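Local coordinates for protein putative NADP oxidoreductase BF3122 (Bacteroides fragilis, PDB 3D1L) that is a putative NADP-dependent oxidoreductase, probably binding its dinucleotide on a Rossmann-type domain, with its substrate and reaction not established, at residues Gln124-Gln129 / Lys135-Phe140; Lys27-Lys32 / Lys153-Thr158; Lys197-Pro202 / Leu242-Asp247. All blocks are in the same frame, centred on the assembly; numbering follows the deposited sequence.

Contact 1: residues Gln124-Gln129 / Lys135-Phe140. With MPR (2-mercapto-propion aldehyde), chain E.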
loop_
_atom_site.group_PDB
_atom_site.type_symbol
_atom_site.label_atom_id
_atom_site.label_comp_id
_atom_site.label_asym_id
_atom_site.label_seq_id
_atom_site.Cartn_x
_atom_site.Cartn_y
_atom_site.Cartn_z
ATOM N N GLN B 124 -12.741 -6.792 -5.879
ATOM C CA GLN B 124 -11.311 -6.567 -5.990
ATOM C C GLN B 124 -11.164 -5.109 -6.339
ATOM O O GLN B 124 -12.087 -4.504 -6.860
ATOM C CB GLN B 124 -10.702 -7.462 -7.097
ATOM C CG GLN B 124 -9.157 -7.485 -7.207
ATOM C CD GLN B 124 -8.468 -7.631 -5.858
ATOM O OE1 GLN B 124 -8.441 -6.690 -5.059
ATOM N NE2 GLN B 124 -7.927 -8.815 -5.588
ATOM N N THR B 125 -10.005 -4.543 -6.041
ATOM C CA THR B 125 -9.698 -3.198 -6.449
ATOM C C THR B 125 -9.241 -3.281 -7.920
ATOM O O THR B 125 -8.369 -4.092 -8.273
ATOM C CB THR B 125 -8.685 -2.567 -5.475
ATOM O OG1 THR B 125 -8.330 -1.262 -5.903
ATOM C CG2 THR B 125 -7.435 -3.414 -5.327
ATOM N N PHE B 126 -9.864 -2.486 -8.786
ATOM C CA PHE B 126 -9.566 -2.566 -10.241
ATOM C C PHE B 126 -9.088 -1.230 -10.750
ATOM O O PHE B 126 -9.559 -0.200 -10.308
ATOM C CB PHE B 126 -10.813 -2.941 -11.049
ATOM C CG PHE B 126 -11.301 -4.343 -10.819
ATOM C CD1 PHE B 126 -10.578 -5.443 -11.294
ATOM C CD2 PHE B 126 -12.480 -4.566 -10.142
ATOM C CE1 PHE B 126 -11.034 -6.711 -11.106
ATOM C CE2 PHE B 126 -12.943 -5.850 -9.948
ATOM C CZ PHE B 126 -12.225 -6.922 -10.431
ATOM N N SER B 127 -8.157 -1.246 -11.683
ATOM C CA SER B 127 -7.710 -0.032 -12.355
ATOM C C SER B 127 -7.472 -0.446 -13.787
ATOM O O SER B 127 -7.104 -1.587 -14.044
ATOM C CB SER B 127 -6.408 0.507 -11.751
ATOM O OG SER B 127 -6.624 1.084 -10.466
ATOM N N LYS B 128 -7.692 0.479 -14.711
ATOM C CA LYS B 128 -7.568 0.191 -16.140
ATOM C C LYS B 128 -6.149 -0.187 -16.568
ATOM O O LYS B 128 -5.966 -1.133 -17.335
ATOM C CB LYS B 128 -8.062 1.378 -16.977
ATOM C CG LYS B 128 -9.570 1.398 -17.103
ATOM C CD LYS B 128 -10.029 2.475 -18.036
ATOM C CE LYS B 128 -11.504 2.751 -17.813
ATOM N NZ LYS B 128 -11.924 4.012 -18.489
ATOM N N GLN B 129 -5.164 0.534 -16.047
ATOM C CA GLN B 129 -3.755 0.376 -16.403
ATOM C C GLN B 129 -3.069 -0.775 -15.658
ATOM O O GLN B 129 -1.843 -0.897 -15.703
ATOM C CB GLN B 129 -2.977 1.659 -16.066
ATOM C CG GLN B 129 -3.662 2.988 -16.374
ATOM C CD GLN B 129 -3.027 4.153 -15.614
ATOM O OE1 GLN B 129 -3.721 4.943 -14.969
ATOM N NE2 GLN B 129 -1.700 4.253 -15.680
ATOM N N LYS B 135 -8.042 -15.421 -11.105
ATOM C CA LYS B 135 -8.105 -16.722 -10.424
ATOM C C LYS B 135 -8.394 -16.605 -8.927
ATOM O O LYS B 135 -9.151 -17.416 -8.373
ATOM C CB LYS B 135 -6.866 -17.591 -10.676
ATOM C CG LYS B 135 -6.756 -18.099 -12.131
ATOM C CD LYS B 135 -7.777 -19.198 -12.462
ATOM C CE LYS B 135 -7.873 -19.437 -13.981
ATOM N NZ LYS B 135 -8.788 -20.563 -14.331
ATOM N N GLU B 136 -7.838 -15.591 -8.275
ATOM C CA GLU B 136 -8.086 -15.462 -6.841
ATOM C C GLU B 136 -9.085 -14.379 -6.386
ATOM O O GLU B 136 -9.172 -14.080 -5.193
ATOM C CB GLU B 136 -6.768 -15.422 -6.073
ATOM C CG GLU B 136 -6.131 -16.822 -5.985
ATOM C CD GLU B 136 -6.977 -17.826 -5.181
ATOM O OE1 GLU B 136 -7.128 -17.619 -3.961
ATOM O OE2 GLU B 136 -7.472 -18.829 -5.753
ATOM N N ILE B 137 -9.859 -13.852 -7.328
ATOM C CA ILE B 137 -10.878 -12.848 -7.032
ATOM C C ILE B 137 -12.189 -13.468 -6.508
ATOM O O ILE B 137 -12.829 -14.274 -7.193
ATOM C CB ILE B 137 -11.130 -11.872 -8.245
ATOM C CG1 ILE B 137 -9.811 -11.160 -8.621
ATOM C CG2 ILE B 137 -12.183 -10.837 -7.880
ATOM C CD1 ILE B 137 -9.893 -10.206 -9.826
ATOM N N PRO B 138 -12.578 -13.112 -5.274
ATOM C CA PRO B 138 -13.918 -13.512 -4.819
ATOM C C PRO B 138 -15.013 -12.975 -5.766
ATOM O O PRO B 138 -15.116 -11.757 -5.982
ATOM C CB PRO B 138 -14.039 -12.860 -3.438
ATOM C CG PRO B 138 -12.633 -12.541 -3.017
ATOM C CD PRO B 138 -11.834 -12.340 -4.258
ATOM N N PHE B 139 -15.799 -13.884 -6.336
ATOM C CA PHE B 139 -16.846 -13.530 -7.283
ATOM C C PHE B 139 -18.192 -13.920 -6.650
ATOM O O PHE B 139 -18.463 -15.098 -6.499
ATOM C CB PHE B 139 -16.648 -14.378 -8.532
ATOM C CG PHE B 139 -16.674 -13.634 -9.810
ATOM C CD1 PHE B 139 -17.830 -13.022 -10.263
ATOM C CD2 PHE B 139 -15.546 -13.611 -10.610
ATOM C CE1 PHE B 139 -17.839 -12.376 -11.480
ATOM C CE2 PHE B 139 -15.548 -12.979 -11.832
ATOM C CZ PHE B 139 -16.676 -12.362 -12.277
ATOM N N PHE B 140 -19.034 -12.948 -6.304
ATOM C CA PHE B 140 -20.338 -13.223 -5.690
ATOM C C PHE B 140 -21.487 -13.135 -6.667
ATOM O O PHE B 140 -21.571 -12.175 -7.464
ATOM C CB PHE B 140 -20.562 -12.301 -4.507
ATOM C CG PHE B 140 -19.423 -12.326 -3.547
ATOM C CD1 PHE B 140 -19.370 -13.290 -2.542
ATOM C CD2 PHE B 140 -18.365 -11.428 -3.683
ATOM C CE1 PHE B 140 -18.311 -13.337 -1.669
ATOM C CE2 PHE B 140 -17.305 -11.481 -2.822
ATOM C CZ PHE B 140 -17.278 -12.433 -1.810
HETATM C C1 MPR E . -15.010 -1.358 -3.130
HETATM O O MPR E . -15.210 -0.111 -3.088
HETATM C C2 MPR E . -13.780 -2.093 -2.692
HETATM C C3 MPR E . -13.556 -3.481 -3.273
HETATM S S3 MPR E . -11.788 -3.913 -3.327
#

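Contact 2: residues Lys27-Lys32 / Lys153-Thr158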
loop_
_atom_site.group_PDB
_atom_site.type_symbol
_atom_site.label_atom_id
_atom_site.label_comp_id
_atom_site.label_asym_id
_atom_site.label_seq_id
_atom_site.Cartn_x
_atom_site.Cartn_y
_atom_site.Cartn_z
ATOM N N LYS B 27 -11.628 -8.102 -20.176
ATOM C CA LYS B 27 -10.363 -8.716 -20.620
ATOM C C LYS B 27 -10.234 -10.189 -20.184
ATOM O O LYS B 27 -9.822 -11.032 -20.970
ATOM C CB LYS B 27 -9.159 -7.896 -20.143
ATOM C CG LYS B 27 -8.951 -6.582 -20.942
ATOM C CD LYS B 27 -8.142 -5.529 -20.129
ATOM C CE LYS B 27 -6.644 -5.788 -20.135
ATOM N NZ LYS B 27 -5.842 -4.642 -19.584
ATOM N N ALA B 28 -10.632 -10.487 -18.945
ATOM C CA ALA B 28 -10.593 -11.835 -18.418
ATOM C C ALA B 28 -11.545 -12.764 -19.193
ATOM O O ALA B 28 -11.171 -13.891 -19.521
ATOM C CB ALA B 28 -10.904 -11.832 -16.937
ATOM N N LEU B 29 -12.752 -12.281 -19.509
ATOM C CA LEU B 29 -13.693 -13.047 -20.354
ATOM C C LEU B 29 -13.146 -13.314 -21.752
ATOM O O LEU B 29 -13.177 -14.444 -22.209
ATOM C CB LEU B 29 -15.033 -12.336 -20.447
ATOM C CG LEU B 29 -15.834 -12.264 -19.136
ATOM C CD1 LEU B 29 -16.872 -11.120 -19.203
ATOM C CD2 LEU B 29 -16.482 -13.614 -18.876
ATOM N N TYR B 30 -12.666 -12.258 -22.416
ATOM C CA TYR B 30 -11.991 -12.316 -23.731
ATOM C C TYR B 30 -10.794 -13.290 -23.789
ATOM O O TYR B 30 -10.635 -14.054 -24.753
ATOM C CB TYR B 30 -11.564 -10.886 -24.116
ATOM C CG TYR B 30 -10.662 -10.754 -25.298
ATOM C CD1 TYR B 30 -11.156 -10.896 -26.595
ATOM C CD2 TYR B 30 -9.310 -10.453 -25.131
ATOM C CE1 TYR B 30 -10.338 -10.759 -27.683
ATOM C CE2 TYR B 30 -8.477 -10.312 -26.215
ATOM C CZ TYR B 30 -8.991 -10.464 -27.492
ATOM O OH TYR B 30 -8.172 -10.330 -28.589
ATOM N N ARG B 31 -9.951 -13.258 -22.759
ATOM C CA ARG B 31 -8.806 -14.166 -22.671
ATOM C C ARG B 31 -9.222 -15.621 -22.488
ATOM O O ARG B 31 -8.512 -16.537 -22.930
ATOM C CB ARG B 31 -7.852 -13.739 -21.554
ATOM C CG ARG B 31 -7.038 -12.517 -21.923
ATOM C CD ARG B 31 -6.416 -11.854 -20.712
ATOM N NE ARG B 31 -5.644 -10.684 -21.142
ATOM C CZ ARG B 31 -5.396 -9.611 -20.391
ATOM N NH1 ARG B 31 -5.868 -9.522 -19.148
ATOM N NH2 ARG B 31 -4.680 -8.610 -20.898
ATOM N N LYS B 32 -10.360 -15.835 -21.838
ATOM C CA LYS B 32 -10.886 -17.186 -21.653
ATOM C C LYS B 32 -11.679 -17.680 -22.852
ATOM O O LYS B 32 -12.140 -18.835 -22.881
ATOM C CB LYS B 32 -11.707 -17.292 -20.371
ATOM C CG LYS B 32 -10.843 -17.371 -19.128
ATOM C CD LYS B 32 -9.914 -18.608 -19.114
ATOM C CE LYS B 32 -8.860 -18.477 -18.019
ATOM N NZ LYS B 32 -8.083 -19.743 -17.821
ATOM N N LYS B 153 -22.584 -18.615 -12.408
ATOM C CA LYS B 153 -21.490 -19.293 -11.718
ATOM C C LYS B 153 -20.559 -20.068 -12.649
ATOM O O LYS B 153 -19.349 -20.123 -12.433
ATOM C CB LYS B 153 -22.037 -20.221 -10.637
ATOM C CG LYS B 153 -22.594 -19.453 -9.455
ATOM C CD LYS B 153 -23.501 -20.348 -8.586
ATOM C CE LYS B 153 -22.712 -21.415 -7.894
ATOM N NZ LYS B 153 -23.645 -22.328 -7.180
ATOM N N ALA B 154 -21.134 -20.659 -13.682
ATOM C CA ALA B 154 -20.362 -21.395 -14.648
ATOM C C ALA B 154 -19.459 -20.439 -15.411
ATOM O O ALA B 154 -18.281 -20.746 -15.636
ATOM C CB ALA B 154 -21.277 -22.172 -15.591
ATOM N N ILE B 155 -19.996 -19.274 -15.785
ATOM C CA ILE B 155 -19.187 -18.231 -16.424
ATOM C C ILE B 155 -18.103 -17.771 -15.462
ATOM O O ILE B 155 -16.934 -17.763 -15.834
ATOM C CB ILE B 155 -20.016 -17.008 -16.878
ATOM C CG1 ILE B 155 -20.984 -17.410 -17.997
ATOM C CG2 ILE B 155 -19.088 -15.874 -17.350
ATOM C CD1 ILE B 155 -21.956 -16.293 -18.393
ATOM N N ALA B 156 -18.492 -17.392 -14.239
ATOM C CA ALA B 156 -17.522 -16.892 -13.241
ATOM C C ALA B 156 -16.428 -17.919 -12.878
ATOM O O ALA B 156 -15.278 -17.536 -12.677
ATOM C CB ALA B 156 -18.218 -16.346 -11.984
ATOM N N SER B 157 -16.780 -19.208 -12.844
ATOM C CA SER B 157 -15.812 -20.295 -12.555
ATOM C C SER B 157 -14.718 -20.496 -13.608
ATOM O O SER B 157 -13.672 -21.065 -13.297
ATOM C CB SER B 157 -16.534 -21.625 -12.320
ATOM O OG SER B 157 -17.379 -21.522 -11.181
ATOM N N THR B 158 -14.953 -20.052 -14.846
ATOM C CA THR B 158 -13.910 -20.113 -15.869
ATOM C C THR B 158 -12.840 -19.059 -15.538
ATOM O O THR B 158 -11.713 -19.141 -16.007
ATOM C CB THR B 158 -14.447 -19.926 -17.318
ATOM O OG1 THR B 158 -14.917 -18.591 -17.500
ATOM C CG2 THR B 158 -15.600 -20.874 -17.619
#

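Contact 3: residues Lys197-Pro202 / Leu242-Asp247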
loop_
_atom_site.group_PDB
_atom_site.type_symbol
_atom_site.label_atom_id
_atom_site.label_comp_id
_atom_site.label_asym_id
_atom_site.label_seq_id
_atom_site.Cartn_x
_atom_site.Cartn_y
_atom_site.Cartn_z
ATOM N N LYS B 197 6.129 13.865 -0.437
ATOM C CA LYS B 197 6.312 14.887 -1.469
ATOM C C LYS B 197 6.576 16.278 -0.878
ATOM O O LYS B 197 7.423 17.031 -1.385
ATOM C CB LYS B 197 5.091 14.939 -2.403
ATOM C CG LYS B 197 5.272 15.817 -3.654
ATOM C CD LYS B 197 4.028 15.771 -4.552
ATOM C CE LYS B 197 4.020 16.931 -5.555
ATOM N NZ LYS B 197 2.776 16.885 -6.392
ATOM N N LYS B 198 5.858 16.619 0.190
ATOM C CA LYS B 198 6.082 17.886 0.876
ATOM C C LYS B 198 7.528 17.987 1.400
ATOM O O LYS B 198 8.062 19.090 1.572
ATOM C CB LYS B 198 5.059 18.070 2.003
ATOM C CG LYS B 198 5.296 19.301 2.898
ATOM C CD LYS B 198 4.135 19.498 3.878
ATOM C CE LYS B 198 4.575 20.358 5.072
ATOM N NZ LYS B 198 3.395 20.798 5.879
ATOM N N TYR B 199 8.152 16.832 1.634
ATOM C CA TYR B 199 9.544 16.742 2.105
ATOM C C TYR B 199 10.483 16.172 1.048
ATOM O O TYR B 199 11.507 15.573 1.381
ATOM C CB TYR B 199 9.614 15.886 3.364
ATOM C CG TYR B 199 9.042 16.579 4.559
ATOM C CD1 TYR B 199 9.843 17.405 5.350
ATOM C CD2 TYR B 199 7.705 16.434 4.890
ATOM C CE1 TYR B 199 9.323 18.066 6.449
ATOM C CE2 TYR B 199 7.170 17.087 5.992
ATOM C CZ TYR B 199 7.983 17.910 6.764
ATOM O OH TYR B 199 7.465 18.561 7.865
ATOM N N ASN B 200 10.125 16.351 -0.222
ATOM C CA ASN B 200 10.991 15.977 -1.352
ATOM C C ASN B 200 11.565 14.569 -1.232
ATOM O O ASN B 200 12.762 14.344 -1.404
ATOM C CB ASN B 200 12.108 17.022 -1.557
ATOM C CG ASN B 200 11.565 18.433 -1.660
ATOM O OD1 ASN B 200 11.939 19.303 -0.881
ATOM N ND2 ASN B 200 10.642 18.655 -2.593
ATOM N N LEU B 201 10.677 13.631 -0.912
ATOM C CA LEU B 201 11.010 12.217 -0.823
ATOM C C LEU B 201 9.980 11.450 -1.632
ATOM O O LEU B 201 8.795 11.828 -1.640
ATOM C CB LEU B 201 11.029 11.748 0.633
ATOM C CG LEU B 201 12.213 12.199 1.493
ATOM C CD1 LEU B 201 11.952 11.895 2.961
ATOM C CD2 LEU B 201 13.518 11.567 1.027
ATOM N N PRO B 202 10.431 10.400 -2.350
ATOM C CA PRO B 202 9.506 9.629 -3.175
ATOM C C PRO B 202 8.650 8.656 -2.339
ATOM O O PRO B 202 9.094 8.154 -1.294
ATOM C CB PRO B 202 10.422 8.876 -4.134
ATOM C CG PRO B 202 11.743 8.796 -3.443
ATOM C CD PRO B 202 11.816 9.894 -2.427
ATOM N N LEU B 242 1.173 15.264 15.482
ATOM C CA LEU B 242 0.095 16.218 15.278
ATOM C C LEU B 242 0.673 17.597 14.948
ATOM O O LEU B 242 0.158 18.311 14.077
ATOM C CB LEU B 242 -0.824 16.256 16.507
ATOM C CG LEU B 242 -1.611 14.952 16.754
ATOM C CD1 LEU B 242 -2.236 14.933 18.160
ATOM C CD2 LEU B 242 -2.665 14.719 15.682
ATOM N N ARG B 243 1.768 17.935 15.627
ATOM C CA ARG B 243 2.512 19.168 15.385
ATOM C C ARG B 243 2.948 19.257 13.912
ATOM O O ARG B 243 2.774 20.289 13.278
ATOM C CB ARG B 243 3.709 19.243 16.348
ATOM C CG ARG B 243 4.208 20.645 16.672
ATOM C CD ARG B 243 4.868 20.717 18.073
ATOM N NE ARG B 243 3.896 20.415 19.136
ATOM C CZ ARG B 243 4.065 19.515 20.111
ATOM N NH1 ARG B 243 5.195 18.820 20.213
ATOM N NH2 ARG B 243 3.102 19.324 21.007
HETATM N N MSE B 244 3.469 18.162 13.366
HETATM C CA MSE B 244 3.869 18.109 11.956
HETATM C C MSE B 244 2.746 18.349 10.950
HETATM O O MSE B 244 2.979 18.885 9.864
HETATM C CB MSE B 244 4.555 16.787 11.643
HETATM C CG MSE B 244 6.043 16.873 11.766
HETATM SE SE MSE B 244 6.967 15.272 11.204
HETATM C CE MSE B 244 7.128 14.451 12.952
ATOM N N LEU B 245 1.533 17.960 11.326
ATOM C CA LEU B 245 0.366 18.056 10.456
ATOM C C LEU B 245 -0.475 19.324 10.678
ATOM O O LEU B 245 -1.598 19.439 10.160
ATOM C CB LEU B 245 -0.498 16.816 10.652
ATOM C CG LEU B 245 0.146 15.445 10.468
ATOM C CD1 LEU B 245 -0.799 14.395 11.021
ATOM C CD2 LEU B 245 0.460 15.173 9.008
ATOM N N ALA B 246 0.064 20.268 11.447
ATOM C CA ALA B 246 -0.606 21.541 11.728
ATOM C C ALA B 246 -1.042 22.275 10.458
ATOM O O ALA B 246 -2.109 22.890 10.437
ATOM C CB ALA B 246 0.289 22.437 12.593
ATOM N N ASP B 247 -0.212 22.200 9.414
ATOM C CA ASP B 247 -0.517 22.735 8.079
ATOM C C ASP B 247 -1.774 22.124 7.443
ATOM O O ASP B 247 -2.330 22.684 6.492
ATOM C CB ASP B 247 0.653 22.467 7.126
ATOM C CG ASP B 247 1.697 23.577 7.115
ATOM O OD1 ASP B 247 1.630 24.546 7.922
ATOM O OD2 ASP B 247 2.613 23.472 6.264
#

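Contact 1: residues Gln124-Gln129 / Lys135-Phe140
I137 fills the angle between Q124 and the ring of F126. From its CB the side chain splits in two. The CG2 branch meets Q124 CB at 3.8 Å. The other branch starts at CG1, which lies 4.0 Å from Q124 CG, and runs on to CD1. This terminal methyl reaches both partners: CD1 is 3.8 Å from Q124 CG and 3.9 Å from F126 CE1. It meets the phenyl ring obliquely. With CG1 anti to the carbonyl carbon (chi1 -58°) and the chain straight beyond it, CD1 extends to the ring. The side chains of Q124 and I137 cross at about a right angle.

The contact ties the loop after strand 117-122 to the residues leading into strand 139-143, the antiparallel neighbour of 117-122 in the mixed sheet. I137 also packs on P122, and F126 packs on helix 20-31 through L21 and N24.

Beyond its aliphatic part, Q124 turns back on its own backbone. Its OE1 takes the N-H of T125 on a lone pair, in the carbonyl plane, at 2.8 Å from T125 N. Its NE2 bonds to P208 O of the second subunit. Both ends of the amide are therefore held. The sulfur of the bound 2-mercapto-propion aldehyde, S3, lies 3.3 Å from both Q124 C and T125 N, in a pocket to which both residues belong.

Contact 2: residues Lys27-Lys32 / Lys153-Thr158
The segments 27-32 and 153-158 lie on the last turns of helices 20-31 and 146-157 and the residues just after. Their backbones come nearest at K32 and T158, whose CA atoms are 7.2 Å apart. The contact is made by L29 with I155 and by the K32 chain with the T158 carbonyl. K32 N bonds to A28 O, while T158 N bonds to I155 O at 3.2 Å.

L29 and I155 make the buried apolar part. L29 CD2 touches I155 CG2 at 3.8 Å, methyl to methyl, and the two side chains cross obliquely. The rotation of I155 (chi1 -66°) turns CG2 to this methyl.

K32 covers the more exposed end. Its chain bends at chi2 (-61°) and passes alongside the carbonyl oxygen of T158. CD and CE of K32 both lie 3.6 Å from T158 O, whereas NZ is 4.1 Å from it. The lysine thus meets this oxygen with its methylenes.

The hydroxyls of S157 and T158 turn back to carbonyls of the preceding turn. T158 OG1 bonds to I155 O at 2.7 Å, in the carbonyl plane, so I155 O takes two donors from one residue. S157 OG bonds to K153 O from above the carbonyl plane, on the face opposite to S157 N.

Helix 20-31 follows strand 12-16 through a GxGxxA pattern, consistent with the first helix of a Rossmann-type dinucleotide fold. Both helices rest on the mixed sheet. L29 packs on I36 of strand 35-40, and I155 on F120 of strand 117-122. A156 and S157 lie against V163 of strand 163-165.

Contact 3: residues Lys197-Pro202 / Leu242-Asp247
K198 and D247 form a salt bridge at the surface. K198 NZ bonds to D247 OD2 at 2.8 Å. The ammonium comes to the anti side of the carboxylate oxygen, 33° out of its plane. It also passes close to the aspartate's own chain, with NZ 3.4 Å from D247 CB. The two side chains cross at a slant. K198 leaves its helix with CG anti to the backbone N (chi1 174°) and stays extended, which lets NZ reach D247 although the CA atoms of K198 and D247 are 10.9 Å apart.

Beside this bridge, Y199 points its hydroxyl end at the selenomethionine M244. This approach is loose: Y199 OH is 4.5 Å from M244 CG.

The turns behind these residues set their positions. Helix 168-198 ends in a Schellman motif. N200 is its C-prime residue, with positive phi (48°), and N200 N bonds to K197 O at 3.0 Å. On the other side, L245 leaves helical geometry after helix 235-244. A246 N bonds to R243 O in the turn that leads to D247.

Both segments lie in the mainly helical part matching the DUF2520 family (6PGD_C clan). The contact joins the end of the long helix 168-198 to the link between helices 235-244 and 249-264. L245 packs on Y255 of the latter helix. The second subunit adjoins both sides: its Q170 bonds to Y199 O, and its L176 packs on M244.

In the fold
Contact 1 is buried, contact 2 partly buried, and contact 3 lies at the surface. Contacts 1 and 2 are neighbours, with centres about 12 Å apart, and lie on or against the same mixed sheet. Contact 1 is nested inside the loop closed by contact 2, and F139 touches A156. Contact 1 is apolar packing; contact 2 combines a buried methyl pair with a lysine chain against a backbone carbonyl. The centre of contact 3 is about 45 Å from that of contact 2, across the centre of the chain. It depends on a charged pair between the end of helix 168-198 and the loop after helix 235-244. Contacts 1 and 3 touch the second subunit; contact 2 does not.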